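Local coordinates for protein Phthiocerol/phenolphthiocerol synthesis polyketide synthase type I PpsC (Mycobacterium tuberculosis, PDB 5NJI) that probably dehydrates beta-hydroxyacyl intermediates during phthiocerol lipid synthesis through this dehydratase domain, which here holds a dodecenoyl-CoA, at residues A[69-74]-A[227-232]; A[74-79]-A[125-130]; A[91-96]-A[221-226]; A[209-214]-A[275-280]. The protein carries 1 engineered substitution. One frame throughout, in Å; residues are numbered along the deposited sequence.

Contact 1: residues A[69-74]-A[227-232]; sequences PGAAYA and VMMDIA. With 8Z2 (~{S}-[2-[3-[[(2~{R})-4-[[[(2~{R},3~{S},4~{R},5~{R})-5-(6-aminopurin-9-yl)-4-oxidanyl-3-phosphonooxy-oxolan-2-yl]methoxy-oxidanyl-phosphoryl]oxy-oxidanyl-phosphoryl]oxy-3,3-dimethyl-2-oxidanyl-butanoyl]amino]propanoylamino]ethyl] (~{E})-dodec-2-enethioate), chain B.
Helix segments 70-74 and 227-232 run at 129° to each other with their axes 8.6 Å apart at closest approach, and they come nearest at Ala71 and Asp230. The small residues on the first helix allow this spacing. The methyl of Ala71 lies against the stem of Met229, with Ala71 CB 3.8 Å from Met229 CB and equally close to CG and SD. Met229 leaves its helix with CG anti to the backbone N (chi1 178°) and stays extended to its methyl, which carries the sulfur along the first helix to Ala74, where Ala74 CB is 4.2 Å from Met229 SD.

Beside this apolar seam the two helices share the thioester end of the bound acyl-CoA. Gly70 N donates an almost straight hydrogen bond (172°) to the thioester oxygen OA1 of the ligand, 3.0 Å away. A water bridges the two sides: it accepts from Ala71 N, donates to Asp230 OD1 at 2.7 Å, and gives a weak bond to OA1. Asp230 OD1 also lies 3.5 Å from ligand CA5, alongside the start of the acyl chain, while its OD2 is hydrogen-bonded to Gln234 and weakly to His187. Asp230 belongs to the HPxxxD sequence of polyketide synthase dehydratases.

The contact thus brings a pocket carboxylate up to a carbonyl-binding backbone N-H. Gly70 lies at the start of the helix region, so the thioester carbonyl faces a helix N-terminus, which would probably polarise it and favour chemistry at the neighbouring carbons.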
# COMPACT_ATOMS: atom_id res chain seq x y z
N PRO A 69 5.64 4.63 -2.64
CA PRO A 69 4.21 4.60 -2.30
C PRO A 69 3.97 4.01 -0.91
O PRO A 69 4.72 3.17 -0.42
CB PRO A 69 3.60 3.73 -3.39
CG PRO A 69 4.69 2.86 -3.85
CD PRO A 69 5.95 3.68 -3.72
N GLY A 70 2.88 4.47 -0.29
CA GLY A 70 2.52 3.98 1.03
C GLY A 70 2.47 2.48 1.09
O GLY A 70 2.89 1.86 2.08
N ALA A 71 1.89 1.85 0.06
CA ALA A 71 1.77 0.40 0.05
C ALA A 71 3.12 -0.30 0.14
O ALA A 71 3.19 -1.44 0.62
CB ALA A 71 1.03 -0.01 -1.23
N ALA A 72 4.20 0.34 -0.30
CA ALA A 72 5.49 -0.32 -0.21
C ALA A 72 5.92 -0.47 1.24
O ALA A 72 6.54 -1.48 1.59
CB ALA A 72 6.55 0.45 -1.00
N TYR A 73 5.59 0.50 2.09
CA TYR A 73 5.93 0.36 3.50
C TYR A 73 5.16 -0.79 4.13
O TYR A 73 5.69 -1.50 5.00
CB TYR A 73 5.61 1.66 4.24
CG TYR A 73 6.36 2.88 3.78
CD1 TYR A 73 7.65 3.14 4.19
CD2 TYR A 73 5.75 3.79 2.93
CE1 TYR A 73 8.29 4.27 3.79
CE2 TYR A 73 6.39 4.92 2.52
CZ TYR A 73 7.65 5.16 2.95
OH TYR A 73 8.28 6.31 2.54
N ALA A 74 3.91 -1.00 3.72
CA ALA A 74 3.16 -2.14 4.22
C ALA A 74 3.83 -3.45 3.86
O ALA A 74 3.98 -4.33 4.71
CB ALA A 74 1.73 -2.10 3.67
N VAL A 227 2.09 -2.62 -5.74
CA VAL A 227 1.44 -1.92 -6.87
C VAL A 227 -0.03 -2.31 -6.87
O VAL A 227 -0.91 -1.59 -7.06
CB VAL A 227 2.05 -2.26 -8.27
CG1 VAL A 227 1.33 -1.59 -9.38
CG2 VAL A 227 3.54 -1.98 -8.25
N MET A 228 -0.26 -3.59 -6.65
CA MET A 228 -1.64 -4.07 -6.48
C MET A 228 -2.67 -3.43 -5.26
O MET A 228 -3.69 -2.97 -5.41
CB MET A 228 -1.83 -5.63 -6.43
CG MET A 228 -3.22 -6.11 -6.69
SD MET A 228 -3.45 -6.02 -8.50
CE MET A 228 -4.81 -7.06 -8.84
N MET A 229 -1.95 -3.31 -4.15
CA MET A 229 -2.51 -2.61 -3.02
C MET A 229 -2.77 -1.13 -3.44
O MET A 229 -3.77 -0.61 -3.18
CB MET A 229 -1.66 -2.61 -1.73
CG MET A 229 -2.27 -1.82 -0.61
SD MET A 229 -1.33 -2.18 0.86
CE MET A 229 -2.05 -1.03 1.97
N ASP A 230 -1.80 -0.46 -4.07
CA ASP A 230 -2.04 0.91 -4.48
C ASP A 230 -3.22 0.99 -5.45
O ASP A 230 -4.04 1.91 -5.34
CB ASP A 230 -0.79 1.52 -5.12
CG ASP A 230 -0.94 3.02 -5.32
OD1 ASP A 230 -0.81 3.77 -4.32
OD2 ASP A 230 -1.24 3.46 -6.46
N ILE A 231 -3.30 0.06 -6.41
CA ILE A 231 -4.40 0.05 -7.37
C ILE A 231 -5.72 -0.08 -6.64
O ILE A 231 -6.69 0.64 -6.92
CB ILE A 231 -4.21 -1.09 -8.40
CG1 ILE A 231 -3.06 -0.76 -9.36
CG2 ILE A 231 -5.50 -1.34 -9.20
CD1 ILE A 231 -2.49 -2.01 -10.07
N ALA A 232 -5.78 -0.96 -5.64
CA ALA A 232 -6.99 -1.06 -4.83
C ALA A 232 -7.34 0.27 -4.17
O ALA A 232 -8.50 0.68 -4.16
CB ALA A 232 -6.84 -2.15 -3.78
C2 8Z2 B . 4.48 9.48 16.01
C4 8Z2 B . 4.57 11.59 14.98
C5 8Z2 B . 5.68 11.85 15.63
C6 8Z2 B . 6.20 10.98 16.47
C8 8Z2 B . 5.25 13.56 14.46
C10 8Z2 B . -8.00 10.20 -3.48
C11 8Z2 B . -9.25 10.63 -2.82
C12 8Z2 B . -9.40 12.10 -2.89
N9 8Z2 B . 4.33 12.63 14.21
N7 8Z2 B . 6.10 13.04 15.28
N3 8Z2 B . 3.94 10.41 15.16
N1 8Z2 B . 5.62 9.80 16.69
N6 8Z2 B . 7.30 11.38 17.04
C1' 8Z2 B . 2.97 12.23 13.47
C2' 8Z2 B . 2.01 12.60 14.54
O2' 8Z2 B . 1.22 11.42 14.51
C3' 8Z2 B . 1.40 13.99 13.98
O3' 8Z2 B . 0.83 14.73 15.09
C4' 8Z2 B . 0.76 13.25 12.62
O4' 8Z2 B . 2.02 12.55 12.21
C5' 8Z2 B . 0.23 13.94 11.37
O5' 8Z2 B . 1.13 14.70 10.66
P1 8Z2 B . 1.92 15.84 11.16
O11 8Z2 B . 3.09 15.09 11.62
O12 8Z2 B . 1.45 16.53 12.39
O6 8Z2 B . 2.33 16.98 9.96
P2 8Z2 B . 3.83 17.04 9.37
O21 8Z2 B . 4.89 16.28 10.27
O22 8Z2 B . 4.55 18.19 8.99
O7 8Z2 B . 3.43 16.23 8.01
CPA 8Z2 B . 2.12 15.91 7.50
CPB 8Z2 B . 2.43 15.13 6.19
CP8 8Z2 B . 3.33 13.94 6.59
CP7 8Z2 B . 1.18 14.62 5.53
CP9 8Z2 B . 3.17 16.05 5.24
OP3 8Z2 B . 2.60 13.20 7.48
CP6 8Z2 B . 3.77 13.04 5.40
OP2 8Z2 B . 4.42 13.53 4.54
NP2 8Z2 B . 3.57 11.74 5.50
CP5 8Z2 B . 3.98 10.73 4.55
CP4 8Z2 B . 2.84 10.46 3.58
CP3 8Z2 B . 3.32 9.39 2.57
OP1 8Z2 B . 4.48 9.25 2.35
NP1 8Z2 B . 2.41 8.68 1.95
CP2 8Z2 B . 2.74 7.64 1.03
CP1 8Z2 B . 3.16 8.18 -0.29
S 8Z2 B . 1.77 8.99 -1.14
P3 8Z2 B . 2.00 15.17 16.33
O31 8Z2 B . 3.31 15.68 15.39
O32 8Z2 B . 2.61 14.14 17.08
O33 8Z2 B . 1.71 16.26 17.28
CA1 8Z2 B . 0.93 7.78 -1.59
CA2 8Z2 B . -0.29 8.11 -2.37
OA1 8Z2 B . 1.12 6.62 -1.39
CA3 8Z2 B . -1.16 6.99 -2.78
CA4 8Z2 B . -2.39 7.33 -3.52
CA5 8Z2 B . -3.34 6.17 -3.67
CA6 8Z2 B . -4.60 6.61 -4.38
CA7 8Z2 B . -5.54 7.39 -3.44
CA8 8Z2 B . -6.56 8.24 -4.18
CA9 8Z2 B . -7.73 8.75 -3.31
O HOH W 1 0.21 3.45 -1.89

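Contact 2: residues A[74-79]-A[125-130]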
# COMPACT_ATOMS: atom_id res chain seq x y z
N ALA A 74 3.91 -1.00 3.72
CA ALA A 74 3.16 -2.14 4.22
C ALA A 74 3.83 -3.45 3.86
O ALA A 74 3.98 -4.33 4.71
CB ALA A 74 1.73 -2.10 3.67
N GLU A 75 4.28 -3.59 2.61
CA GLU A 75 4.99 -4.80 2.22
C GLU A 75 6.30 -4.95 3.00
O GLU A 75 6.67 -6.06 3.41
CB GLU A 75 5.24 -4.77 0.71
CG GLU A 75 6.25 -5.80 0.23
CD GLU A 75 5.90 -7.23 0.63
OE1 GLU A 75 4.75 -7.50 1.03
OE2 GLU A 75 6.78 -8.10 0.56
N ILE A 76 7.04 -3.86 3.18
CA ILE A 76 8.30 -3.97 3.91
C ILE A 76 8.06 -4.46 5.33
O ILE A 76 8.81 -5.31 5.83
CB ILE A 76 9.04 -2.62 3.89
CG1 ILE A 76 9.53 -2.34 2.47
CG2 ILE A 76 10.19 -2.61 4.86
CD1 ILE A 76 9.85 -0.87 2.21
N ALA A 77 7.04 -3.94 6.00
CA ALA A 77 6.76 -4.39 7.36
C ALA A 77 6.39 -5.87 7.40
O ALA A 77 6.88 -6.62 8.26
CB ALA A 77 5.66 -3.54 7.98
N LEU A 78 5.52 -6.32 6.49
CA LEU A 78 5.15 -7.74 6.46
C LEU A 78 6.33 -8.62 6.11
O LEU A 78 6.50 -9.69 6.70
CB LEU A 78 4.00 -7.96 5.47
CG LEU A 78 2.71 -7.29 5.89
CD1 LEU A 78 1.77 -7.38 4.72
CD2 LEU A 78 2.09 -7.97 7.11
N ALA A 79 7.16 -8.19 5.16
CA ALA A 79 8.33 -8.98 4.80
C ALA A 79 9.33 -9.04 5.94
O ALA A 79 10.01 -10.06 6.10
CB ALA A 79 9.00 -8.39 3.56
N VAL A 125 7.93 -2.29 13.66
CA VAL A 125 8.82 -2.07 12.53
C VAL A 125 9.00 -0.57 12.35
O VAL A 125 8.04 0.19 12.48
CB VAL A 125 8.24 -2.72 11.26
CG1 VAL A 125 9.08 -2.39 10.03
CG2 VAL A 125 8.13 -4.22 11.42
N GLU A 126 10.23 -0.15 12.06
CA GLU A 126 10.51 1.25 11.76
C GLU A 126 11.32 1.30 10.48
O GLU A 126 12.22 0.47 10.28
CB GLU A 126 11.23 1.95 12.93
CG GLU A 126 11.36 3.46 12.79
CD GLU A 126 11.51 4.17 14.13
OE1 GLU A 126 11.30 3.52 15.18
OE2 GLU A 126 11.82 5.38 14.12
N ILE A 127 10.98 2.23 9.60
CA ILE A 127 11.58 2.33 8.27
C ILE A 127 12.18 3.71 8.13
O ILE A 127 11.48 4.72 8.24
CB ILE A 127 10.55 2.06 7.16
CG1 ILE A 127 10.05 0.62 7.30
CG2 ILE A 127 11.16 2.30 5.78
CD1 ILE A 127 8.82 0.35 6.47
N ARG A 128 13.47 3.74 7.94
CA ARG A 128 14.24 4.95 7.86
C ARG A 128 15.08 5.04 6.54
O ARG A 128 15.21 4.06 5.93
CB ARG A 128 15.27 4.98 9.02
CG ARG A 128 14.71 4.89 10.42
CD ARG A 128 15.79 4.63 11.51
NE ARG A 128 15.35 4.78 12.86
CZ ARG A 128 14.88 3.77 13.66
NH1 ARG A 128 14.84 2.48 13.17
NH2 ARG A 128 14.45 4.06 14.98
N THR A 129 15.62 6.22 6.21
CA THR A 129 16.64 6.37 5.15
C THR A 129 17.96 6.90 5.88
O THR A 129 17.81 7.64 6.84
CB THR A 129 16.25 7.32 4.01
OG1 THR A 129 15.89 8.56 4.54
CG2 THR A 129 15.13 6.71 3.05
N ARG A 130 19.17 6.49 5.39
CA ARG A 130 20.48 6.89 5.92
C ARG A 130 20.51 8.41 5.53
O ARG A 130 20.32 8.67 4.34
CB ARG A 130 21.75 6.09 5.38
CG ARG A 130 23.05 6.05 6.15
CD ARG A 130 23.05 6.67 7.53
NE ARG A 130 24.25 6.42 8.32
CZ ARG A 130 24.79 5.17 8.56
NH1 ARG A 130 24.15 4.04 8.02
NH2 ARG A 130 25.95 5.02 9.37
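The pairs Ile76-Ile127 and Ala77-Val125 bring no flat group of their own; the flat group of this strand lies on its other side, where one face of the Arg128 guanidinium is covered near its rim by the carboxylate carbon of Glu126. Arg128 NH2 and Glu126 OE2 are 3.1 Å apart, but the oxygen stands well out of the guanidinium plane, and the pair attract as charges with no N-H pointing at the oxygen. Arg128 NH1 is hydrogen-bonded to Thr115 OG1, and Glu126 OE2 accepts from Thr138 OG1, which ties these groups to the adjoining strands.

The pairs that meet across the contact are aliphatic. Ile76 and Ile127 cross at a slant, and the end methyl of Ile127 reaches the branch methyl of its partner, Ile127 CD1 to Ile76 CG2 at 3.6 Å, with Ile76 CB only slightly farther off. Ile127 has CG1 anti to its carbonyl carbon (chi1 -63°) and an extended end, which brings CD1 to the helix. Two residues earlier in the strand, Val125 CG1 rests 4.1 Å from both CA and CB of Ala77; the short alanine side chain lets the strand come close to the helix backbone.

Strand 122-130 runs between strands 110-118 and 136-146. Ile76 also touches Leu112 and Thr114 of the former, and Ala77 touches Ala142 of the latter, so helix 70-84 is packed against the curved sheet as the central helix of a hotdog fold.

Contact 3: residues A[91-96]-A[221-226]; sequences QPWMIS and EFMLHP
Gln91 and Met223 meet through both their polar and their apolar parts. The amide nitrogen of Gln91 donates to the backbone carbonyl of Met223, NE2 to O at 3.1 Å, in a moderately bent bond (149°) whose donor is tilted from the carbonyl plane. The two side chains slide past each other in opposite directions, and Gln91 OE1 comes 3.6 Å from Met223 CE. That methyl is the centre of the contact: Pro92 CD lies 3.9 Å from CE, and CE also reaches the edge of the Trp93 indole near its plane, 4.3 Å from CD1. Met223 is folded at both chi2 and chi3 (-70° and -67°), and the double bend turns its methyl into the corner formed by these three residues.

A second shell positions Trp93 and Met223. The Trp93 ring carries Pro92 CB over one face, and its NE1 is hydrogen-bonded to Thr82 OG1. On the other side, the two carboxylate oxygens of Glu75 take the backbone N-H groups of Met223 and Leu224, OE2 the first and OE1 the second, which holds the loop to helix 70-84.

Next in the loop, His225 caps the start of helix 226-234 through Val227 N. Strand 93-100 pairs with 136-146 along one edge and 262-272 along the other, and Trp93 packs on Leu78 and Ala81, so the contact lies where the C-terminal half of helix 70-84, this strand and the entry to helix 226-234 converge.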
# COMPACT_ATOMS: atom_id res chain seq x y z
N GLN A 91 0.05 -16.37 4.87
CA GLN A 91 -0.16 -14.98 5.27
C GLN A 91 -0.30 -14.97 6.79
O GLN A 91 -1.41 -14.86 7.34
CB GLN A 91 -1.38 -14.38 4.56
CG GLN A 91 -1.20 -14.22 3.05
CD GLN A 91 -0.09 -13.23 2.69
OE1 GLN A 91 0.33 -12.40 3.51
NE2 GLN A 91 0.39 -13.31 1.45
N PRO A 92 0.82 -15.05 7.50
CA PRO A 92 0.77 -15.16 8.97
C PRO A 92 0.40 -13.89 9.70
O PRO A 92 0.11 -13.96 10.90
CB PRO A 92 2.20 -15.56 9.34
CG PRO A 92 2.88 -15.91 8.11
CD PRO A 92 2.19 -15.21 6.99
N TRP A 93 0.42 -12.72 9.03
CA TRP A 93 0.45 -11.43 9.69
C TRP A 93 -0.68 -10.54 9.22
O TRP A 93 -1.19 -10.68 8.11
CB TRP A 93 1.76 -10.67 9.41
CG TRP A 93 2.97 -11.52 9.49
CD1 TRP A 93 3.73 -11.96 8.47
CD2 TRP A 93 3.55 -12.04 10.68
NE1 TRP A 93 4.75 -12.74 8.94
CE2 TRP A 93 4.66 -12.81 10.30
CE3 TRP A 93 3.23 -11.95 12.04
CZ2 TRP A 93 5.46 -13.47 11.22
CZ3 TRP A 93 4.01 -12.60 12.95
CH2 TRP A 93 5.11 -13.35 12.54
N MET A 94 -1.02 -9.59 10.07
CA MET A 94 -1.80 -8.42 9.71
C MET A 94 -1.03 -7.18 10.15
O MET A 94 -0.13 -7.26 10.99
CB MET A 94 -3.19 -8.45 10.37
CG MET A 94 -3.17 -8.21 11.89
SD MET A 94 -4.85 -8.35 12.56
CE MET A 94 -5.38 -6.65 12.41
N ILE A 95 -1.36 -6.04 9.58
CA ILE A 95 -0.83 -4.77 10.05
C ILE A 95 -1.88 -4.11 10.92
O ILE A 95 -2.93 -3.68 10.42
CB ILE A 95 -0.42 -3.85 8.90
CG1 ILE A 95 0.61 -4.57 8.03
CG2 ILE A 95 0.17 -2.57 9.48
CD1 ILE A 95 0.97 -3.83 6.75
N SER A 96 -1.60 -4.02 12.22
CA SER A 96 -2.53 -3.34 13.12
C SER A 96 -2.57 -1.85 12.85
O SER A 96 -3.65 -1.24 12.81
CB SER A 96 -2.13 -3.59 14.58
OG SER A 96 -2.11 -4.97 14.86
N GLU A 221 9.23 -12.31 -4.13
CA GLU A 221 9.46 -12.24 -2.69
C GLU A 221 8.40 -11.44 -1.95
O GLU A 221 8.49 -11.34 -0.72
CB GLU A 221 10.84 -11.65 -2.40
CG GLU A 221 11.99 -12.40 -3.04
CD GLU A 221 12.09 -13.83 -2.54
OE1 GLU A 221 11.86 -14.06 -1.34
OE2 GLU A 221 12.40 -14.73 -3.36
N PHE A 222 7.39 -10.90 -2.63
CA PHE A 222 6.43 -10.04 -1.95
C PHE A 222 5.40 -10.85 -1.18
O PHE A 222 4.83 -11.82 -1.70
CB PHE A 222 5.69 -9.13 -2.93
CG PHE A 222 6.56 -8.10 -3.62
CD1 PHE A 222 7.73 -7.64 -3.05
CD2 PHE A 222 6.17 -7.56 -4.83
CE1 PHE A 222 8.50 -6.69 -3.68
CE2 PHE A 222 6.92 -6.61 -5.46
CZ PHE A 222 8.10 -6.17 -4.89
N MET A 223 5.08 -10.34 -0.02
CA MET A 223 4.02 -10.88 0.81
C MET A 223 2.71 -10.22 0.27
O MET A 223 1.72 -10.86 0.03
CB MET A 223 4.15 -10.56 2.32
CG MET A 223 5.35 -11.13 3.03
SD MET A 223 5.15 -12.88 3.14
CE MET A 223 3.77 -12.96 4.24
N LEU A 224 2.82 -9.01 -0.05
CA LEU A 224 1.71 -8.13 -0.47
C LEU A 224 2.23 -7.25 -1.62
O LEU A 224 3.25 -6.73 -1.47
CB LEU A 224 1.27 -7.20 0.74
CG LEU A 224 0.13 -6.18 0.76
CD1 LEU A 224 -1.19 -6.82 0.39
CD2 LEU A 224 -0.01 -5.40 2.08
N HIS A 225 1.81 -7.40 -2.74
CA HIS A 225 2.34 -6.69 -3.91
C HIS A 225 1.95 -5.18 -3.78
O HIS A 225 0.84 -4.89 -3.86
CB HIS A 225 1.83 -7.28 -5.28
CG HIS A 225 2.65 -6.85 -6.47
ND1 HIS A 225 2.98 -5.54 -6.70
CD2 HIS A 225 3.24 -7.56 -7.46
CE1 HIS A 225 3.74 -5.46 -7.77
NE2 HIS A 225 3.91 -6.67 -8.25
N PRO A 226 2.91 -4.28 -3.58
CA PRO A 226 2.59 -2.89 -3.37
C PRO A 226 1.77 -2.23 -4.52
O PRO A 226 0.98 -1.40 -4.33
CB PRO A 226 3.97 -2.22 -3.23
CG PRO A 226 4.88 -3.27 -2.89
CD PRO A 226 4.34 -4.55 -3.40

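Contact 4: residues A[209-214]-A[275-280]; sequences VRLPAS and DITRGV
The backbone hydrogen bond from Val209 N to Val280 O is straight at the hydrogen (167°) and 2.9 Å long, yet its donor stands 53° above the carbonyl plane of Val280, away from the lone-pair directions. The return connection is softer still: Val280 CA approaches Val209 O in a CA-H...O contact of 3.6 Å. Val209 fills the space beside this linkage. With CG1 anti to the carbonyl carbon (chi1 -61°), Val209 CG2 sits between the backbone N and that carbon and lies 3.6 Å from Val280 C, with Gly279 O at nearly the same distance. Gly279 brings no side chain to this methyl.

Farther along, Leu211 reaches across to Thr277 obliquely, and Leu211 CD2 meets Thr277 CG2 at 3.7 Å. Thr277 can offer its methyl because its hydroxyl is turned the other way, toward Asp275. Thr277 OG1 donates to Asp275 OD1 over 2.7 Å, and Thr277 N donates to the same oxygen over 2.9 Å. Both donors come from one face of the carboxylate plane, and the two bonds together hold the threonine's rotation.

Leu211 and Ile276 also pack on Met228, joining both loops to helix 226-234, and Arg278 forms a salt bridge with Asp301. The grip of Asp275 OD1 on the backbone N two residues later defines an Asx turn, here opening the 3-10 segment 276-278. Beyond it the chain enters strand 281-289, the antiparallel neighbour of 205-209, in the second half of what is a double-hotdog fold in dehydratases of this family.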
# COMPACT_ATOMS: atom_id res chain seq x y z
N VAL A 209 -10.02 -4.49 -11.71
CA VAL A 209 -8.60 -4.21 -11.60
C VAL A 209 -7.77 -5.32 -12.22
O VAL A 209 -8.20 -6.47 -12.34
CB VAL A 209 -8.16 -3.96 -10.14
CG1 VAL A 209 -8.91 -2.75 -9.59
CG2 VAL A 209 -8.32 -5.18 -9.26
N ARG A 210 -6.57 -4.95 -12.65
CA ARG A 210 -5.62 -5.89 -13.22
C ARG A 210 -4.24 -5.38 -12.88
O ARG A 210 -4.04 -4.18 -12.68
CB ARG A 210 -5.78 -6.01 -14.73
CG ARG A 210 -5.18 -4.84 -15.46
CD ARG A 210 -5.50 -4.87 -16.94
NE ARG A 210 -4.82 -5.96 -17.63
CZ ARG A 210 -3.57 -5.88 -18.07
NH1 ARG A 210 -2.86 -4.77 -17.89
NH2 ARG A 210 -3.01 -6.91 -18.70
N LEU A 211 -3.29 -6.30 -12.80
CA LEU A 211 -1.92 -5.92 -12.54
C LEU A 211 -1.19 -5.74 -13.86
O LEU A 211 -1.07 -6.71 -14.62
CB LEU A 211 -1.24 -6.99 -11.71
CG LEU A 211 0.15 -6.67 -11.20
CD1 LEU A 211 0.11 -5.46 -10.23
CD2 LEU A 211 0.77 -7.87 -10.52
N PRO A 212 -0.73 -4.53 -14.20
CA PRO A 212 -0.03 -4.35 -15.47
C PRO A 212 1.22 -5.21 -15.54
O PRO A 212 1.85 -5.51 -14.53
CB PRO A 212 0.30 -2.86 -15.50
CG PRO A 212 -0.73 -2.23 -14.63
CD PRO A 212 -0.95 -3.23 -13.53
N ALA A 213 1.58 -5.60 -16.77
CA ALA A 213 2.72 -6.49 -16.96
C ALA A 213 3.99 -5.90 -16.38
O ALA A 213 4.83 -6.64 -15.83
CB ALA A 213 2.91 -6.80 -18.44
N SER A 214 4.17 -4.58 -16.50
CA SER A 214 5.41 -3.95 -16.04
C SER A 214 5.52 -3.91 -14.52
O SER A 214 6.55 -3.48 -14.01
CB SER A 214 5.53 -2.53 -16.59
OG SER A 214 4.45 -1.70 -16.18
N ASP A 275 -2.78 -14.28 -2.16
CA ASP A 275 -1.97 -13.57 -3.14
C ASP A 275 -2.81 -12.49 -3.81
O ASP A 275 -3.68 -12.79 -4.64
CB ASP A 275 -1.40 -14.56 -4.16
CG ASP A 275 -0.58 -13.89 -5.25
OD1 ASP A 275 -0.48 -12.65 -5.28
OD2 ASP A 275 -0.02 -14.62 -6.10
N ILE A 276 -2.56 -11.22 -3.47
CA ILE A 276 -3.43 -10.16 -3.95
C ILE A 276 -3.27 -9.89 -5.44
O ILE A 276 -4.13 -9.22 -6.02
CB ILE A 276 -3.27 -8.88 -3.10
CG1 ILE A 276 -1.91 -8.23 -3.26
CG2 ILE A 276 -3.49 -9.18 -1.61
CD1 ILE A 276 -1.91 -6.74 -2.82
N THR A 277 -2.24 -10.43 -6.09
CA THR A 277 -2.15 -10.26 -7.54
C THR A 277 -3.24 -11.03 -8.27
O THR A 277 -3.41 -10.80 -9.47
CB THR A 277 -0.80 -10.70 -8.11
OG1 THR A 277 -0.59 -12.10 -7.93
CG2 THR A 277 0.35 -9.92 -7.49
N ARG A 278 -3.97 -11.91 -7.58
CA ARG A 278 -5.16 -12.54 -8.15
C ARG A 278 -6.40 -11.67 -8.04
O ARG A 278 -7.49 -12.10 -8.43
CB ARG A 278 -5.43 -13.89 -7.46
CG ARG A 278 -4.32 -14.93 -7.66
CD ARG A 278 -4.75 -16.35 -7.23
NE ARG A 278 -4.89 -16.51 -5.78
CZ ARG A 278 -6.04 -16.52 -5.12
NH1 ARG A 278 -7.20 -16.36 -5.75
NH2 ARG A 278 -6.06 -16.68 -3.80
N GLY A 279 -6.28 -10.46 -7.49
CA GLY A 279 -7.45 -9.63 -7.32
C GLY A 279 -7.95 -9.09 -8.64
O GLY A 279 -7.17 -8.65 -9.49
N VAL A 280 -9.27 -9.10 -8.80
CA VAL A 280 -9.92 -8.58 -10.00
C VAL A 280 -10.98 -7.53 -9.70
O VAL A 280 -11.39 -6.81 -10.62
CB VAL A 280 -10.54 -9.72 -10.84
CG1 VAL A 280 -9.47 -10.68 -11.27
CG2 VAL A 280 -11.60 -10.46 -10.07

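Contacts 1 and 2 share helix 70-84 and the residue Ala74, but contact 1 lies almost at the centre of the chain with a water and the ligand thioester beside its helix-helix seam, while contact 2 is aliphatic helix-on-sheet packing farther out. Contact 3 is only partly buried and mixes a side-chain amide hydrogen bond with methionine packing; the carboxylate of Glu75, from contact 2, holds its loop. Contact 4, also buried, joins two loops by one backbone hydrogen bond and apolar packing. It meets contact 3 where His225 touches Leu211 and Thr277, and contact 1 through Ile231 on Val209. Contacts 2 and 4 do not touch and lie on opposite sides of the chain's centre.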